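Local coordinates for cerato-platanin-like protein (PDB 3SUL) that is of unknown function but belongs to the secreted cerato-platanin family of fungal proteins, built on a double-psi beta-barrel, at residues P10-A15 and V46-T51; C63-W68 and T74-G79. All coordinates share one frame; numbering follows the deposited sequence.

Interaction 1 (P10-A15 and V46-T51); sequences PVYDNA and VGAVDT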
loop_
_atom_site.group_PDB
_atom_site.type_symbol
_atom_site.label_atom_id
_atom_site.label_comp_id
_atom_site.label_asym_id
_atom_site.label_seq_id
_atom_site.Cartn_x
_atom_site.Cartn_y
_atom_site.Cartn_z
ATOM N N PRO A 10 -10.604 -2.765 3.343
ATOM C CA PRO A 10 -10.422 -2.093 4.617
ATOM C C PRO A 10 -9.466 -2.881 5.552
ATOM O O PRO A 10 -9.178 -2.452 6.688
ATOM C CB PRO A 10 -11.844 -2.041 5.190
ATOM C CG PRO A 10 -12.638 -3.176 4.390
ATOM C CD PRO A 10 -11.648 -3.812 3.415
ATOM N N VAL A 11 -9.014 -4.019 5.064
ATOM C CA VAL A 11 -7.951 -4.778 5.739
ATOM C C VAL A 11 -6.736 -3.895 5.979
ATOM O O VAL A 11 -6.045 -4.065 6.976
ATOM C CB VAL A 11 -7.546 -6.057 4.990
ATOM C CG1 VAL A 11 -6.960 -5.783 3.656
ATOM C CG2 VAL A 11 -6.621 -7.022 5.805
ATOM N N TYR A 12 -6.519 -2.885 5.131
ATOM C CA TYR A 12 -5.220 -2.218 5.191
ATOM C C TYR A 12 -5.398 -1.115 6.135
ATOM O O TYR A 12 -4.454 -0.425 6.451
ATOM C CB TYR A 12 -4.756 -1.731 3.806
ATOM C CG TYR A 12 -4.384 -2.891 2.946
ATOM C CD1 TYR A 12 -3.238 -3.643 3.219
ATOM C CD2 TYR A 12 -5.197 -3.252 1.827
ATOM C CE1 TYR A 12 -2.904 -4.772 2.449
ATOM C CE2 TYR A 12 -4.879 -4.316 1.060
ATOM C CZ TYR A 12 -3.758 -5.100 1.363
ATOM O OH TYR A 12 -3.431 -6.197 0.600
ATOM N N ASP A 13 -6.654 -0.964 6.631
ATOM C CA ASP A 13 -6.942 0.001 7.672
ATOM C C ASP A 13 -6.900 -0.711 9.010
ATOM O O ASP A 13 -6.932 -0.042 10.022
ATOM C CB ASP A 13 -8.337 0.628 7.522
ATOM C CG ASP A 13 -8.510 1.306 6.210
ATOM O OD1 ASP A 13 -7.650 2.171 5.907
ATOM O OD2 ASP A 13 -9.434 0.931 5.478
ATOM N N ASN A 14 -6.822 -2.043 8.971
ATOM C CA ASN A 14 -6.724 -2.867 10.209
ATOM C C ASN A 14 -5.334 -2.799 10.768
ATOM O O ASN A 14 -4.458 -3.522 10.215
ATOM C CB ASN A 14 -7.094 -4.331 9.903
ATOM C CG ASN A 14 -6.974 -5.280 11.155
ATOM O OD1 ASN A 14 -6.778 -4.822 12.252
ATOM N ND2 ASN A 14 -7.113 -6.598 10.943
ATOM N N ALA A 15 -5.173 -2.046 11.868
ATOM C CA ALA A 15 -3.915 -1.814 12.502
ATOM C C ALA A 15 -3.326 -3.150 12.940
ATOM O O ALA A 15 -2.147 -3.296 13.035
ATOM C CB ALA A 15 -4.008 -0.862 13.662
ATOM N N VAL A 46 -0.230 1.110 4.079
ATOM C CA VAL A 46 0.249 -0.125 3.454
ATOM C C VAL A 46 -0.798 -0.658 2.512
ATOM O O VAL A 46 -2.002 -0.400 2.628
ATOM C CB VAL A 46 0.594 -1.226 4.462
ATOM C CG1 VAL A 46 1.703 -0.757 5.398
ATOM C CG2 VAL A 46 -0.724 -1.619 5.290
ATOM N N GLY A 47 -0.323 -1.421 1.591
ATOM C CA GLY A 47 -1.171 -1.793 0.484
ATOM C C GLY A 47 -0.605 -2.956 -0.253
ATOM O O GLY A 47 0.595 -3.339 -0.177
ATOM N N ALA A 48 -1.484 -3.558 -1.069
ATOM C CA ALA A 48 -0.996 -4.478 -2.018
ATOM C C ALA A 48 -0.689 -3.726 -3.322
ATOM O O ALA A 48 -1.347 -2.721 -3.688
ATOM C CB ALA A 48 -1.999 -5.643 -2.280
ATOM N N VAL A 49 0.317 -4.237 -3.975
ATOM C CA VAL A 49 0.768 -3.690 -5.255
ATOM C C VAL A 49 1.091 -4.778 -6.221
ATOM O O VAL A 49 1.585 -5.851 -5.870
ATOM C CB VAL A 49 1.969 -2.703 -5.078
ATOM C CG1 VAL A 49 3.186 -3.384 -4.543
ATOM C CG2 VAL A 49 2.324 -1.996 -6.375
ATOM N N ASP A 50 0.829 -4.508 -7.494
ATOM C CA ASP A 50 1.022 -5.583 -8.450
ATOM C C ASP A 50 2.486 -5.877 -8.755
ATOM O O ASP A 50 2.794 -6.818 -9.476
ATOM C CB ASP A 50 0.167 -5.362 -9.701
ATOM C CG ASP A 50 0.487 -4.047 -10.430
ATOM O OD1 ASP A 50 1.605 -3.487 -10.258
ATOM O OD2 ASP A 50 -0.422 -3.648 -11.214
ATOM N N THR A 51 3.401 -5.094 -8.191
ATOM C CA THR A 51 4.854 -5.380 -8.265
ATOM C C THR A 51 5.290 -6.519 -7.318
ATOM O O THR A 51 6.404 -7.040 -7.400
ATOM C CB THR A 51 5.717 -4.153 -7.862
ATOM O OG1 THR A 51 5.225 -3.621 -6.628
ATOM C CG2 THR A 51 5.621 -3.067 -8.862
HETATM O O HOH W 1 -2.602 1.049 5.599
#
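The ring of Tyr12 lies along the backbone of strand 45-49, its long axis running from Val46 past Gly47 to Ala48. Gly47 sits over one ring face, its CA 4.0 Å from the centroid of the Tyr12 ring and 15° off the normal, a CH-pi contact in which the glycine brings main chain, with no side chain between, against the aromatic surface. CG1 of Val11 lies over the opposite face, offset toward the rim. At the base of the ring, Tyr12 CD1 touches Val46 CG2 at 3.8 Å; at the far end, Tyr12 OH reaches Ala48 CB at 3.3 Å. With chi1 at -71°, the ring leaves the 3-10 turn 10-13 beside its own backbone N and extends along the strand. No direct hydrogen bond joins the two segments, but water 1 bridges their main chains, donating to Tyr12 O and accepting from Val46 N at 2.8 Å. Phe39 meets the Tyr12 ring with planes nearly parallel, and Asp13 accepts from the backbone N of Gln91 and Arg92 at the start of helix 91-98. The loop after strand 4-8 thus rests on strand 45-49 of the double-psi beta-barrel, which lies between strands 87-89 and 73-80.

Interaction 2 (C63-W68 and T74-G79); sequences CYQITW and TIHVVG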
loop_
_atom_site.group_PDB
_atom_site.type_symbol
_atom_site.label_atom_id
_atom_site.label_comp_id
_atom_site.label_asym_id
_atom_site.label_seq_id
_atom_site.Cartn_x
_atom_site.Cartn_y
_atom_site.Cartn_z
ATOM N N CYS A 63 8.224 1.519 -1.361
ATOM C CA CYS A 63 7.417 2.706 -1.082
ATOM C C CYS A 63 6.958 3.380 -2.410
ATOM O O CYS A 63 7.778 3.657 -3.292
ATOM C CB CYS A 63 8.268 3.589 -0.259
ATOM S SG CYS A 63 7.524 5.199 0.158
ATOM N N TYR A 64 5.680 3.668 -2.494
ATOM C CA TYR A 64 5.152 4.280 -3.703
ATOM C C TYR A 64 4.558 5.612 -3.360
ATOM O O TYR A 64 3.830 5.760 -2.346
ATOM C CB TYR A 64 4.086 3.431 -4.367
ATOM C CG TYR A 64 4.733 2.161 -4.802
ATOM C CD1 TYR A 64 5.248 1.984 -6.124
ATOM C CD2 TYR A 64 4.897 1.149 -3.876
ATOM C CE1 TYR A 64 5.884 0.780 -6.477
ATOM C CE2 TYR A 64 5.521 -0.020 -4.216
ATOM C CZ TYR A 64 6.008 -0.219 -5.501
ATOM O OH TYR A 64 6.628 -1.461 -5.729
ATOM N N GLN A 65 4.929 6.595 -4.158
ATOM C CA GLN A 65 4.285 7.864 -3.987
ATOM C C GLN A 65 3.183 7.812 -5.017
ATOM O O GLN A 65 3.454 7.636 -6.216
ATOM C CB GLN A 65 5.357 8.913 -4.217
ATOM C CG GLN A 65 4.837 10.261 -4.287
ATOM C CD GLN A 65 5.783 11.170 -5.091
ATOM O OE1 GLN A 65 6.866 11.467 -4.644
ATOM N NE2 GLN A 65 5.374 11.550 -6.300
ATOM N N ILE A 66 1.919 7.947 -4.557
ATOM C CA ILE A 66 0.733 7.739 -5.412
ATOM C C ILE A 66 -0.092 8.996 -5.437
ATOM O O ILE A 66 -0.439 9.524 -4.396
ATOM C CB ILE A 66 -0.162 6.672 -4.881
ATOM C CG1 ILE A 66 0.630 5.389 -4.623
ATOM C CG2 ILE A 66 -1.430 6.541 -5.795
ATOM C CD1 ILE A 66 -0.225 4.192 -4.190
ATOM N N THR A 67 -0.464 9.430 -6.636
ATOM C CA THR A 67 -1.217 10.670 -6.832
ATOM C C THR A 67 -2.502 10.435 -7.633
ATOM O O THR A 67 -2.516 9.662 -8.535
ATOM C CB THR A 67 -0.327 11.754 -7.523
ATOM O OG1 THR A 67 0.905 11.918 -6.801
ATOM C CG2 THR A 67 -1.103 13.071 -7.699
ATOM N N TRP A 68 -3.579 11.079 -7.212
ATOM C CA TRP A 68 -4.807 11.025 -7.936
ATOM C C TRP A 68 -5.052 12.349 -8.577
ATOM O O TRP A 68 -5.157 13.364 -7.862
ATOM C CB TRP A 68 -5.963 10.786 -6.983
ATOM C CG TRP A 68 -7.213 10.487 -7.719
ATOM C CD1 TRP A 68 -7.309 9.695 -8.792
ATOM C CD2 TRP A 68 -8.520 10.999 -7.461
ATOM N NE1 TRP A 68 -8.597 9.635 -9.213
ATOM C CE2 TRP A 68 -9.367 10.439 -8.419
ATOM C CE3 TRP A 68 -9.053 11.882 -6.518
ATOM C CZ2 TRP A 68 -10.735 10.715 -8.468
ATOM C CZ3 TRP A 68 -10.421 12.163 -6.559
ATOM C CH2 TRP A 68 -11.237 11.588 -7.539
ATOM N N THR A 74 -1.445 13.484 -2.918
ATOM C CA THR A 74 -0.486 12.430 -2.943
ATOM C C THR A 74 -0.448 11.693 -1.639
ATOM O O THR A 74 -0.480 12.309 -0.545
ATOM C CB THR A 74 0.886 13.029 -3.300
ATOM O OG1 THR A 74 0.800 13.634 -4.584
ATOM C CG2 THR A 74 1.954 11.921 -3.298
ATOM N N ILE A 75 -0.334 10.362 -1.735
ATOM C CA ILE A 75 -0.048 9.584 -0.551
ATOM C C ILE A 75 1.167 8.702 -0.794
ATOM O O ILE A 75 1.642 8.596 -1.943
ATOM C CB ILE A 75 -1.211 8.699 -0.153
ATOM C CG1 ILE A 75 -1.565 7.733 -1.258
ATOM C CG2 ILE A 75 -2.478 9.562 0.116
ATOM C CD1 ILE A 75 -2.468 6.535 -0.846
ATOM N N HIS A 76 1.733 8.167 0.311
ATOM C CA HIS A 76 2.762 7.154 0.238
ATOM C C HIS A 76 2.232 5.825 0.731
ATOM O O HIS A 76 1.553 5.730 1.750
ATOM C CB HIS A 76 3.964 7.594 1.018
ATOM C CG HIS A 76 4.667 8.748 0.386
ATOM N ND1 HIS A 76 4.314 10.065 0.626
ATOM C CD2 HIS A 76 5.711 8.784 -0.480
ATOM C CE1 HIS A 76 5.119 10.855 -0.073
ATOM N NE2 HIS A 76 5.965 10.101 -0.764
ATOM N N VAL A 77 2.469 4.798 -0.034
ATOM C CA VAL A 77 2.018 3.458 0.319
ATOM C C VAL A 77 3.196 2.511 0.314
ATOM O O VAL A 77 4.025 2.512 -0.603
ATOM C CB VAL A 77 0.870 3.018 -0.659
ATOM C CG1 VAL A 77 0.480 1.568 -0.373
ATOM C CG2 VAL A 77 -0.319 3.992 -0.457
ATOM N N VAL A 78 3.260 1.660 1.339
ATOM C CA VAL A 78 4.286 0.619 1.397
ATOM C C VAL A 78 3.629 -0.625 0.858
ATOM O O VAL A 78 2.545 -1.043 1.333
ATOM C CB VAL A 78 4.726 0.335 2.796
ATOM C CG1 VAL A 78 5.774 -0.823 2.811
ATOM C CG2 VAL A 78 5.367 1.575 3.306
ATOM N N GLY A 79 4.288 -1.190 -0.132
ATOM C CA GLY A 79 3.755 -2.431 -0.805
ATOM C C GLY A 79 4.049 -3.588 0.153
ATOM O O GLY A 79 5.177 -3.776 0.590
HETATM O O HOH W 2 7.925 11.070 -2.334
#
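A chi1 of -53° in Thr67 and -61° in Thr74 sets each OG1 beside its own backbone N, and the two hydroxyls meet at 2.8 Å, OG1 to OG1, in a hydrogen bond across a non-hydrogen-bonded pair of an antiparallel beta hairpin. This hairpin, strands 63-68 and 73-80, belongs to the double-psi beta-barrel. Its main chains are joined in two hydrogen-bonded pairs, Tyr64 with Val77 and Ile66 with Ile75; the bond from Ile66 N to Ile75 O, 2.7 Å long, is almost straight, at 177°. Between these pairs the CA of His76 approaches Tyr64 O at 3.1 Å, a CA-H...O contact that adds to the ladder.

On the face carrying Ile66, Ile75 and Val77, Ile66 CD1 meets Val77 CG2 at 3.7 Å, and Leu97 of helix 91-98 covers both isoleucines. Tyr64 shares this face; its ring edge lies near Val77 O, while its OH is hydrogen-bonded to Thr51 and Thr62. The other face is more polar. Gln65 and His76 run alongside each other, amide and imidazole planes nearly perpendicular, and Gln65 CG packs on Thr74 CG2 at 3.5 Å. Cys63, disulfide-bonded to Cys120, brings its SG obliquely toward the imidazole. In the plane of that ring, at its edge, water 2 links His76 NE2, at 2.7 Å, to Gln65 OE1, to which it donates.

Overall arrangement
Interactions 1 and 2 illustrate how one sheet can be held by strand pairing and by a loop side chain packed on it: the hairpin pairs two of its strands, while the loop after strand 4-8 packs an aromatic ring on a third. Their centres are about 11 Å apart. Along the chain they come in series, 10-15 with 46-51 closing before 63-68 with 74-79 opens. Strand 73-80 joins them, lying between 45-49 and 63-68 in the sheet, and Gly47 N is hydrogen-bonded to Val78 O at 2.9 Å. The hydrogen bond between the hydroxyls of Thr51 and Tyr64 adds a side-chain tie. Strand pairing and loop packing thus meet on the same sheet of the double-psi beta-barrel.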